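Side-chain contacts in alanine racemase (Enterococcus faecalis, PDB 3E6E), which belongs to the alanine racemase family of dimeric two-domain enzymes, combining a TIM-barrel domain with a C-terminal beta-strand domain, and here holds the ligand DCS: residues P126-L131 / L198-H203; V152-V155 / E160-W163; V89-V94 / L112-Q117; I176-F181 / L211-V216. The protein carries 1 engineered substitution. One frame throughout, in Å; residues are numbered along the deposited sequence.

All four contacts lie in the N-terminal TIM-barrel domain. Contact 1 joins strands 129-132 and 201-203 inside the barrel, the second ending near the bound DCS. Contact 2, nested within the loop that contact 1 closes, packs helix 145-158, outside the barrel sheet, against the loop before strand 165-167; the centres are about 9 Å apart and the two touch. Contact 3 closes before contact 1 opens and meets contact 2 through Leu112 and Leu116 of helix 109-117, centres about 13 Å apart. Contact 4, its centre about 35 Å from that of contact 3, ties helix 179-193 to the end of helix 207-212; its segments alternate with those of contact 1. Together they sample the barrel's interior and helical layer.

Contact 1: residues P126-L131 / L198-H203; sequences PLRVHL and LPRYVH
His130 ND1 and His203 NE2 share a hydrogen bond of 3.1 Å, either atom being a possible donor, with an angle of 151° at the hydrogen. Each nitrogen meets the other ring at its edge. The ring planes are inclined at 49° and neither ring covers the other, as suits a bond made through the rim. His203 gets there with CG between its backbone N and carbonyl carbon (chi1 44°), which brings the imidazole round to His130. Imidazole suits both places, since two nitrogens on one rigid ring can join two partners: the far nitrogens go to Glu164 from His130 and to Arg222 from His203. Tyr201 packs at the edge of the His130 ring, its CD1 3.9 Å from CE1 of His130, while CG of Arg200 sits over the centre of the tyrosine ring. Farther out, Arg128 NH2 and Arg200 NH2 come within 4.1 Å, with guanidinium planes almost perpendicular. Salt bridges from Arg128 to Glu164 and Asp101 probably offset this meeting of like charges. Strand 165-167 runs between the two strands, so the histidines reach across it, as inward-pointing residues do in a TIM barrel; through Arg222, a residue of the DCS pocket, their chain leads to the ligand site.

Contact 2: residues V152-V155 / E160-W163; sequences VRFV and EFLW
Val155 CG1 wedges between two side chains of the returning loop, 3.4 Å from CB of Trp163 and 3.6 Å from CB of Phe161. This methyl is anti to the valine's own backbone N (chi1 167°), which aims it out from the helix at the gap between the two aromatic stems. One turn earlier, CG1 of Val152 rests over a face of the Trp163 indole in a CH-pi contact, 3.9 Å from the centroid of the six-membered ring and 21° off its normal. Phe154 supplies an edge: its CE1 meets CE2 of Phe161 at 3.8 Å. Valine suits the helix positions because its branch begins at CB and offers a compact methyl close to the backbone, whereas the broad rings span the distance from the loop. The loop aims them by its backbone: Phe161 and Trp163 both start toward the helix, Leu162 between them starts away, and Trp163 takes a positive phi of 64°. Behind this shell, Val129 and Leu131 of strand 129-132 back both segments, and Leu112 of helix 109-117 packs on Val155 and Phe161. Built from methyl and ring contacts, the junction between helix and loop probably owes its stability to close fit and exclusion of water, with little directional bonding.

Contact 3: residues V89-V94 / L112-Q117; sequences VDLAYV and LEAALQ
Leu91 and the neighbouring alanines Ala114 and Ala115 meet in the outer layer of the TIM barrel, where the loop after strand 83-85 packs on helix 109-117. In the apolar part, the fork of Leu91 straddles the two residues: CD1 lies 3.5 Å from CB of Ala114, while CD2 lies 3.9 Å from CB of Ala115 and also approaches that residue's backbone nitrogen. Leu91 starts toward the helix, and with CG anti to its carbonyl carbon (chi1 -75°) both branch methyls reach the alanines. Alanine suits the receiving side, because a single methyl lets the leucine settle close to the helix backbone. Val94 approaches the methyl of Ala115 more loosely, and the modelled place of its nearest methyl is doubtful. The CB of Leu112 starts away from this loop, leaving the alanines to face it.

The polar interactions shape the loop itself and link it to the start of helix 109-117. Val89 O accepts a hydrogen bond from Trp111 NE1, just before the packed part of that helix. Tyr93 holds the N-cap position of the next helix, and its ring stacks on His6 of the second subunit, so this loop also takes part in the dimer. Tyr93 N bonds Asp90 O at 2.8 Å, closing the short turn that presents Leu91. Aspartate suits the head of this turn because its short carboxylate can fold back on the chain: in an Asx turn, Asp90 OD1 accepts from Ala92 N at 3.1 Å, on the anti side and 27° out of the carboxylate plane.

Contact 4: residues I176-F181 / L211-V216; sequences IDTSYF and LWHPDV
Phe181 carries its ring anti to the backbone N (chi1 -178°), whereas His213 sets its imidazole anti to the carbonyl carbon (chi1 -68°); coming from opposite directions, the two rings overlap. They form a face-to-face stack with centroids 3.6 Å apart and planes only 5° from parallel. Phenylalanine supplies a wide apolar face, and the smaller imidazole fits over it while keeping its nitrogens at its rim. At that rim, near the imidazole plane, CG2 of Thr178 comes to 3.6 Å from NE2 of His213. The threonine hydroxyl meanwhile turns to Glu182, dividing the side chain into a methyl for the contact and an oxygen for the helix that follows. Val216 completes the packing, with CG2 4.2 Å from CZ of Phe181. A type I beta turn brings it there, closed by a bond of 3.2 Å from Val216 N to His213 O. Asp177 OD2 caps the start of helix 179-193 by accepting from Ser179 N, and also takes a hydrogen bond from Ser179 OG; both donors lie on the same face of the carboxylate. Phe170 also stacks on Phe181, so this aromatic cluster joins the first turn of helix 179-193 to the turn after helix 207-212 in the TIM barrel, with the side chain of Phe181 about 11 Å from the bound DCS.

Contact 1: residues P126-L131 / L198-H203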
# COMPACT_ATOMS: atom_id res chain seq x y z
N PRO A 126 -26.88 25.90 4.56
CA PRO A 126 -26.96 25.58 3.13
C PRO A 126 -25.94 24.55 2.72
O PRO A 126 -24.87 24.46 3.32
CB PRO A 126 -26.69 26.91 2.45
CG PRO A 126 -27.10 27.92 3.47
CD PRO A 126 -26.58 27.32 4.74
N LEU A 127 -26.26 23.77 1.69
CA LEU A 127 -25.35 22.75 1.20
C LEU A 127 -24.37 23.42 0.24
O LEU A 127 -24.73 23.75 -0.89
CB LEU A 127 -26.12 21.65 0.45
CG LEU A 127 -25.26 20.52 -0.14
CD1 LEU A 127 -24.68 19.68 0.99
CD2 LEU A 127 -26.08 19.65 -1.07
N ARG A 128 -23.14 23.62 0.71
CA ARG A 128 -22.09 24.25 -0.09
C ARG A 128 -21.70 23.27 -1.20
O ARG A 128 -20.96 22.32 -0.96
CB ARG A 128 -20.87 24.54 0.80
CG ARG A 128 -21.23 24.92 2.24
CD ARG A 128 -20.00 25.17 3.11
NE ARG A 128 -19.58 26.57 3.17
CZ ARG A 128 -20.17 27.50 3.93
NH1 ARG A 128 -21.19 27.17 4.71
NH2 ARG A 128 -19.72 28.75 3.93
N VAL A 129 -22.19 23.51 -2.42
CA VAL A 129 -21.90 22.63 -3.55
C VAL A 129 -21.00 23.23 -4.62
O VAL A 129 -20.98 24.43 -4.82
CB VAL A 129 -23.19 22.16 -4.29
CG1 VAL A 129 -24.28 21.80 -3.28
CG2 VAL A 129 -23.66 23.22 -5.25
N HIS A 130 -20.25 22.36 -5.29
CA HIS A 130 -19.36 22.76 -6.38
C HIS A 130 -19.81 21.91 -7.56
O HIS A 130 -19.90 20.67 -7.45
CB HIS A 130 -17.90 22.46 -6.03
CG HIS A 130 -17.28 23.44 -5.08
ND1 HIS A 130 -16.28 24.31 -5.45
CD2 HIS A 130 -17.51 23.68 -3.76
CE1 HIS A 130 -15.92 25.04 -4.41
NE2 HIS A 130 -16.65 24.67 -3.37
N LEU A 131 -20.12 22.55 -8.68
CA LEU A 131 -20.58 21.84 -9.87
C LEU A 131 -19.44 21.48 -10.79
O LEU A 131 -18.88 22.35 -11.46
CB LEU A 131 -21.62 22.69 -10.61
CG LEU A 131 -23.09 22.60 -10.16
CD1 LEU A 131 -23.18 22.57 -8.66
CD2 LEU A 131 -23.86 23.79 -10.73
N LEU A 198 -21.41 33.97 -11.50
CA LEU A 198 -20.42 32.99 -11.06
C LEU A 198 -20.40 32.95 -9.54
O LEU A 198 -20.78 33.91 -8.88
CB LEU A 198 -19.04 33.37 -11.57
CG LEU A 198 -18.97 33.55 -13.08
CD1 LEU A 198 -17.66 34.23 -13.46
CD2 LEU A 198 -19.11 32.21 -13.76
N PRO A 199 -19.94 31.83 -8.95
CA PRO A 199 -19.89 31.68 -7.50
C PRO A 199 -18.59 32.17 -6.88
O PRO A 199 -17.78 32.80 -7.55
CB PRO A 199 -20.10 30.18 -7.30
CG PRO A 199 -19.70 29.55 -8.66
CD PRO A 199 -19.37 30.66 -9.62
N ARG A 200 -18.39 31.87 -5.61
CA ARG A 200 -17.19 32.31 -4.90
C ARG A 200 -15.93 31.76 -5.52
O ARG A 200 -14.93 32.46 -5.63
CB ARG A 200 -17.25 31.86 -3.44
CG ARG A 200 -16.19 32.51 -2.55
CD ARG A 200 -16.28 32.00 -1.12
NE ARG A 200 -17.67 31.93 -0.63
CZ ARG A 200 -18.03 31.54 0.59
NH1 ARG A 200 -17.10 31.20 1.48
NH2 ARG A 200 -19.32 31.47 0.91
N TYR A 201 -15.98 30.49 -5.93
CA TYR A 201 -14.82 29.82 -6.51
C TYR A 201 -14.97 29.36 -7.96
O TYR A 201 -15.97 28.75 -8.34
CB TYR A 201 -14.43 28.62 -5.65
CG TYR A 201 -14.06 28.98 -4.23
CD1 TYR A 201 -14.85 28.58 -3.16
CD2 TYR A 201 -12.90 29.70 -3.96
CE1 TYR A 201 -14.49 28.88 -1.84
CE2 TYR A 201 -12.53 30.00 -2.65
CZ TYR A 201 -13.32 29.58 -1.59
OH TYR A 201 -12.94 29.84 -0.29
N VAL A 202 -13.97 29.66 -8.77
CA VAL A 202 -13.97 29.25 -10.17
C VAL A 202 -12.58 28.68 -10.36
O VAL A 202 -11.61 29.42 -10.58
CB VAL A 202 -14.23 30.46 -11.08
CG1 VAL A 202 -14.47 30.00 -12.52
CG2 VAL A 202 -15.43 31.23 -10.55
N HIS A 203 -12.48 27.36 -10.26
CA HIS A 203 -11.19 26.68 -10.35
C HIS A 203 -11.02 25.56 -11.35
O HIS A 203 -11.91 24.72 -11.53
CB HIS A 203 -10.80 26.19 -8.96
CG HIS A 203 -11.91 25.53 -8.21
ND1 HIS A 203 -12.10 24.17 -8.18
CD2 HIS A 203 -12.87 26.06 -7.41
CE1 HIS A 203 -13.12 23.88 -7.40
NE2 HIS A 203 -13.61 25.01 -6.91

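Contact 2: residues V152-V155 / E160-W163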
# COMPACT_ATOMS: atom_id res chain seq x y z
N VAL A 152 -26.99 24.86 -12.56
CA VAL A 152 -26.80 26.12 -11.88
C VAL A 152 -28.14 26.80 -11.52
O VAL A 152 -28.43 27.04 -10.35
CB VAL A 152 -25.94 27.06 -12.74
CG1 VAL A 152 -25.84 28.43 -12.07
CG2 VAL A 152 -24.56 26.46 -12.92
N ARG A 153 -28.95 27.08 -12.53
CA ARG A 153 -30.23 27.75 -12.32
C ARG A 153 -31.06 27.01 -11.29
O ARG A 153 -31.90 27.60 -10.61
CB ARG A 153 -31.00 27.86 -13.64
CG ARG A 153 -32.00 29.00 -13.68
CD ARG A 153 -32.49 29.23 -15.10
NE ARG A 153 -33.26 28.09 -15.59
CZ ARG A 153 -34.42 27.69 -15.07
NH1 ARG A 153 -34.96 28.33 -14.04
NH2 ARG A 153 -35.05 26.65 -15.60
N PHE A 154 -30.82 25.72 -11.16
CA PHE A 154 -31.56 24.92 -10.20
C PHE A 154 -31.03 25.19 -8.81
O PHE A 154 -31.78 25.51 -7.90
CB PHE A 154 -31.44 23.44 -10.55
CG PHE A 154 -32.23 22.54 -9.65
CD1 PHE A 154 -31.75 22.20 -8.40
CD2 PHE A 154 -33.47 22.05 -10.06
CE1 PHE A 154 -32.50 21.36 -7.55
CE2 PHE A 154 -34.23 21.22 -9.22
CZ PHE A 154 -33.74 20.88 -7.97
N VAL A 155 -29.72 25.07 -8.65
CA VAL A 155 -29.09 25.28 -7.37
C VAL A 155 -29.35 26.67 -6.81
O VAL A 155 -29.65 26.82 -5.63
CB VAL A 155 -27.59 25.04 -7.47
CG1 VAL A 155 -26.89 25.55 -6.23
CG2 VAL A 155 -27.34 23.55 -7.64
N GLU A 160 -31.82 25.80 -0.12
CA GLU A 160 -31.13 24.84 0.74
C GLU A 160 -29.70 24.60 0.27
O GLU A 160 -28.87 24.09 1.01
CB GLU A 160 -31.89 23.52 0.79
CG GLU A 160 -33.21 23.59 1.55
CD GLU A 160 -34.41 23.44 0.64
OE1 GLU A 160 -35.38 22.76 1.04
OE2 GLU A 160 -34.39 24.00 -0.48
N PHE A 161 -29.42 24.98 -0.97
CA PHE A 161 -28.08 24.86 -1.53
C PHE A 161 -27.40 26.21 -1.38
O PHE A 161 -27.96 27.15 -0.82
CB PHE A 161 -28.16 24.51 -3.02
CG PHE A 161 -28.86 23.21 -3.32
CD1 PHE A 161 -28.30 21.99 -2.95
CD2 PHE A 161 -30.09 23.21 -3.97
CE1 PHE A 161 -28.94 20.80 -3.24
CE2 PHE A 161 -30.73 22.01 -4.27
CZ PHE A 161 -30.16 20.81 -3.90
N LEU A 162 -26.17 26.31 -1.89
CA LEU A 162 -25.43 27.57 -1.88
C LEU A 162 -24.67 27.77 -3.19
O LEU A 162 -24.62 28.88 -3.72
CB LEU A 162 -24.47 27.61 -0.70
CG LEU A 162 -23.45 28.75 -0.70
CD1 LEU A 162 -24.14 30.09 -0.89
CD2 LEU A 162 -22.63 28.75 0.59
N TRP A 163 -24.08 26.69 -3.70
CA TRP A 163 -23.22 26.77 -4.87
C TRP A 163 -21.93 27.57 -4.76
O TRP A 163 -21.84 28.69 -5.27
CB TRP A 163 -24.00 27.32 -6.07
CG TRP A 163 -23.21 27.32 -7.34
CD1 TRP A 163 -22.35 26.35 -7.77
CD2 TRP A 163 -23.22 28.32 -8.37
NE1 TRP A 163 -21.82 26.69 -8.99
CE2 TRP A 163 -22.34 27.90 -9.38
CE3 TRP A 163 -23.89 29.54 -8.53
CZ2 TRP A 163 -22.11 28.64 -10.53
CZ3 TRP A 163 -23.66 30.28 -9.67
CH2 TRP A 163 -22.78 29.83 -10.66

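Contact 3: residues V89-V94 / L112-Q117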
# COMPACT_ATOMS: atom_id res chain seq x y z
N VAL A 89 -20.45 12.15 -3.46
CA VAL A 89 -20.60 11.59 -2.13
C VAL A 89 -21.99 11.02 -2.10
O VAL A 89 -22.95 11.70 -2.41
CB VAL A 89 -20.47 12.65 -1.03
CG1 VAL A 89 -20.83 12.04 0.31
CG2 VAL A 89 -19.04 13.18 -0.98
N ASP A 90 -22.09 9.76 -1.73
CA ASP A 90 -23.37 9.08 -1.68
C ASP A 90 -24.46 9.83 -0.92
O ASP A 90 -24.30 10.16 0.26
CB ASP A 90 -23.19 7.68 -1.10
CG ASP A 90 -24.37 6.79 -1.38
OD1 ASP A 90 -25.37 6.88 -0.64
OD2 ASP A 90 -24.31 6.02 -2.37
N LEU A 91 -25.56 10.09 -1.62
CA LEU A 91 -26.73 10.80 -1.09
C LEU A 91 -27.07 10.52 0.36
O LEU A 91 -27.58 11.38 1.08
CB LEU A 91 -27.96 10.50 -1.94
CG LEU A 91 -28.00 11.22 -3.29
CD1 LEU A 91 -29.15 10.68 -4.14
CD2 LEU A 91 -28.15 12.72 -3.05
N ALA A 92 -26.79 9.29 0.79
CA ALA A 92 -27.09 8.89 2.15
C ALA A 92 -26.34 9.68 3.23
O ALA A 92 -26.74 9.66 4.39
CB ALA A 92 -26.81 7.40 2.31
N TYR A 93 -25.28 10.40 2.86
CA TYR A 93 -24.50 11.16 3.84
C TYR A 93 -24.64 12.68 3.76
O TYR A 93 -23.81 13.41 4.32
CB TYR A 93 -23.02 10.77 3.75
CG TYR A 93 -22.79 9.28 3.74
CD1 TYR A 93 -22.19 8.66 2.63
CD2 TYR A 93 -23.20 8.47 4.80
CE1 TYR A 93 -22.02 7.27 2.59
CE2 TYR A 93 -23.04 7.09 4.76
CZ TYR A 93 -22.45 6.50 3.65
OH TYR A 93 -22.31 5.13 3.60
N VAL A 94 -25.68 13.16 3.09
CA VAL A 94 -25.91 14.60 2.97
C VAL A 94 -25.98 15.25 4.36
O VAL A 94 -25.43 16.33 4.58
CB VAL A 94 -27.21 14.90 2.20
CG1 VAL A 94 -27.34 16.39 1.96
CG2 VAL A 94 -27.21 14.16 0.88
N LEU A 112 -28.67 16.28 -7.35
CA LEU A 112 -29.12 17.55 -6.80
C LEU A 112 -30.59 17.56 -6.36
O LEU A 112 -30.90 17.89 -5.22
CB LEU A 112 -28.89 18.67 -7.83
CG LEU A 112 -27.51 19.31 -7.88
CD1 LEU A 112 -27.40 20.18 -9.13
CD2 LEU A 112 -27.31 20.14 -6.63
N GLU A 113 -31.49 17.21 -7.28
CA GLU A 113 -32.91 17.20 -6.96
C GLU A 113 -33.23 16.14 -5.91
O GLU A 113 -34.28 16.19 -5.26
CB GLU A 113 -33.74 16.97 -8.23
CG GLU A 113 -33.56 15.63 -8.90
CD GLU A 113 -33.98 15.69 -10.36
OE1 GLU A 113 -34.12 14.62 -11.00
OE2 GLU A 113 -34.17 16.82 -10.87
N ALA A 114 -32.30 15.21 -5.74
CA ALA A 114 -32.48 14.15 -4.75
C ALA A 114 -32.02 14.64 -3.38
O ALA A 114 -32.69 14.41 -2.38
CB ALA A 114 -31.70 12.92 -5.16
N ALA A 115 -30.88 15.33 -3.34
CA ALA A 115 -30.35 15.84 -2.08
C ALA A 115 -31.33 16.87 -1.51
O ALA A 115 -31.49 16.99 -0.29
CB ALA A 115 -28.98 16.49 -2.31
N LEU A 116 -32.00 17.58 -2.40
CA LEU A 116 -32.97 18.60 -2.03
C LEU A 116 -34.04 17.99 -1.12
O LEU A 116 -34.47 18.60 -0.15
CB LEU A 116 -33.60 19.19 -3.30
CG LEU A 116 -34.65 20.29 -3.22
CD1 LEU A 116 -35.99 19.70 -2.79
CD2 LEU A 116 -34.20 21.38 -2.26
N GLN A 117 -34.46 16.77 -1.45
CA GLN A 117 -35.45 16.07 -0.66
C GLN A 117 -35.09 16.13 0.81
O GLN A 117 -35.84 16.68 1.61
CB GLN A 117 -35.52 14.60 -1.08
CG GLN A 117 -35.98 14.35 -2.50
CD GLN A 117 -37.46 14.09 -2.57
OE1 GLN A 117 -38.27 14.90 -2.13
NE2 GLN A 117 -37.83 12.94 -3.14

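Contact 4: residues I176-F181 / L211-V216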
# COMPACT_ATOMS: atom_id res chain seq x y z
N ILE A 176 3.93 18.35 -22.58
CA ILE A 176 4.60 19.37 -23.37
C ILE A 176 3.64 19.91 -24.42
O ILE A 176 3.52 21.12 -24.60
CB ILE A 176 5.83 18.80 -24.10
CG1 ILE A 176 6.83 18.26 -23.08
CG2 ILE A 176 6.45 19.85 -24.99
CD1 ILE A 176 8.01 17.52 -23.69
N ASP A 177 2.97 19.00 -25.11
CA ASP A 177 2.00 19.37 -26.14
C ASP A 177 0.78 19.96 -25.42
O ASP A 177 0.14 19.29 -24.59
CB ASP A 177 1.60 18.13 -26.95
CG ASP A 177 0.80 18.48 -28.19
OD1 ASP A 177 0.58 17.58 -29.03
OD2 ASP A 177 0.39 19.65 -28.32
N THR A 178 0.47 21.21 -25.71
CA THR A 178 -0.65 21.87 -25.06
C THR A 178 -2.02 21.75 -25.75
O THR A 178 -3.01 22.27 -25.25
CB THR A 178 -0.33 23.35 -24.85
OG1 THR A 178 -0.14 23.99 -26.13
CG2 THR A 178 0.96 23.50 -24.04
N SER A 179 -2.08 21.04 -26.87
CA SER A 179 -3.33 20.89 -27.62
C SER A 179 -4.55 20.50 -26.79
O SER A 179 -5.48 21.30 -26.62
CB SER A 179 -3.13 19.88 -28.75
OG SER A 179 -1.99 20.22 -29.52
N TYR A 180 -4.56 19.27 -26.28
CA TYR A 180 -5.68 18.80 -25.49
C TYR A 180 -6.01 19.78 -24.38
O TYR A 180 -7.17 20.05 -24.10
CB TYR A 180 -5.39 17.41 -24.91
CG TYR A 180 -6.63 16.66 -24.49
CD1 TYR A 180 -7.46 16.06 -25.44
CD2 TYR A 180 -7.03 16.60 -23.15
CE1 TYR A 180 -8.66 15.41 -25.07
CE2 TYR A 180 -8.23 15.97 -22.77
CZ TYR A 180 -9.03 15.38 -23.74
OH TYR A 180 -10.20 14.75 -23.37
N PHE A 181 -4.99 20.34 -23.75
CA PHE A 181 -5.22 21.29 -22.66
C PHE A 181 -6.09 22.44 -23.16
O PHE A 181 -7.16 22.72 -22.61
CB PHE A 181 -3.89 21.85 -22.15
CG PHE A 181 -4.04 22.80 -20.98
CD1 PHE A 181 -4.19 22.32 -19.68
CD2 PHE A 181 -4.07 24.17 -21.19
CE1 PHE A 181 -4.36 23.19 -18.61
CE2 PHE A 181 -4.24 25.06 -20.12
CZ PHE A 181 -4.39 24.57 -18.83
N LEU A 211 1.79 25.49 -12.48
CA LEU A 211 3.18 25.70 -12.80
C LEU A 211 3.38 26.17 -14.24
O LEU A 211 3.91 27.26 -14.47
CB LEU A 211 3.97 24.41 -12.56
CG LEU A 211 4.05 23.97 -11.09
CD1 LEU A 211 4.62 22.59 -11.00
CD2 LEU A 211 4.90 24.95 -10.29
N TRP A 212 2.91 25.38 -15.20
CA TRP A 212 3.10 25.69 -16.62
C TRP A 212 2.02 26.46 -17.40
O TRP A 212 2.27 26.91 -18.51
CB TRP A 212 3.42 24.39 -17.35
CG TRP A 212 4.63 23.70 -16.78
CD1 TRP A 212 5.93 24.13 -16.86
CD2 TRP A 212 4.65 22.52 -15.98
NE1 TRP A 212 6.75 23.28 -16.14
CE2 TRP A 212 5.99 22.29 -15.60
CE3 TRP A 212 3.66 21.63 -15.54
CZ2 TRP A 212 6.37 21.21 -14.80
CZ3 TRP A 212 4.04 20.55 -14.74
CH2 TRP A 212 5.38 20.35 -14.38
N HIS A 213 0.83 26.61 -16.83
CA HIS A 213 -0.25 27.35 -17.49
C HIS A 213 -0.82 28.37 -16.51
O HIS A 213 -2.03 28.44 -16.29
CB HIS A 213 -1.36 26.38 -17.90
CG HIS A 213 -0.97 25.43 -18.99
ND1 HIS A 213 -0.88 24.07 -18.79
CD2 HIS A 213 -0.71 25.64 -20.30
CE1 HIS A 213 -0.60 23.48 -19.94
NE2 HIS A 213 -0.49 24.41 -20.87
N PRO A 214 0.05 29.18 -15.91
CA PRO A 214 -0.35 30.20 -14.93
C PRO A 214 -1.37 31.24 -15.38
O PRO A 214 -1.95 31.93 -14.54
CB PRO A 214 0.99 30.82 -14.54
CG PRO A 214 1.74 30.79 -15.82
CD PRO A 214 1.45 29.39 -16.32
N ASP A 215 -1.60 31.36 -16.69
CA ASP A 215 -2.55 32.35 -17.20
C ASP A 215 -4.02 31.85 -17.38
O ASP A 215 -4.93 32.66 -17.56
CB ASP A 215 -2.04 32.96 -18.51
CG ASP A 215 -0.80 33.84 -18.31
OD1 ASP A 215 -0.76 34.62 -17.34
OD2 ASP A 215 0.14 33.76 -19.13
N VAL A 216 -4.25 30.54 -17.32
CA VAL A 216 -5.61 30.01 -17.46
C VAL A 216 -6.52 30.71 -16.44
O VAL A 216 -6.09 30.97 -15.32
CB VAL A 216 -5.65 28.49 -17.18
CG1 VAL A 216 -5.70 28.24 -15.68
CG2 VAL A 216 -6.87 27.87 -17.85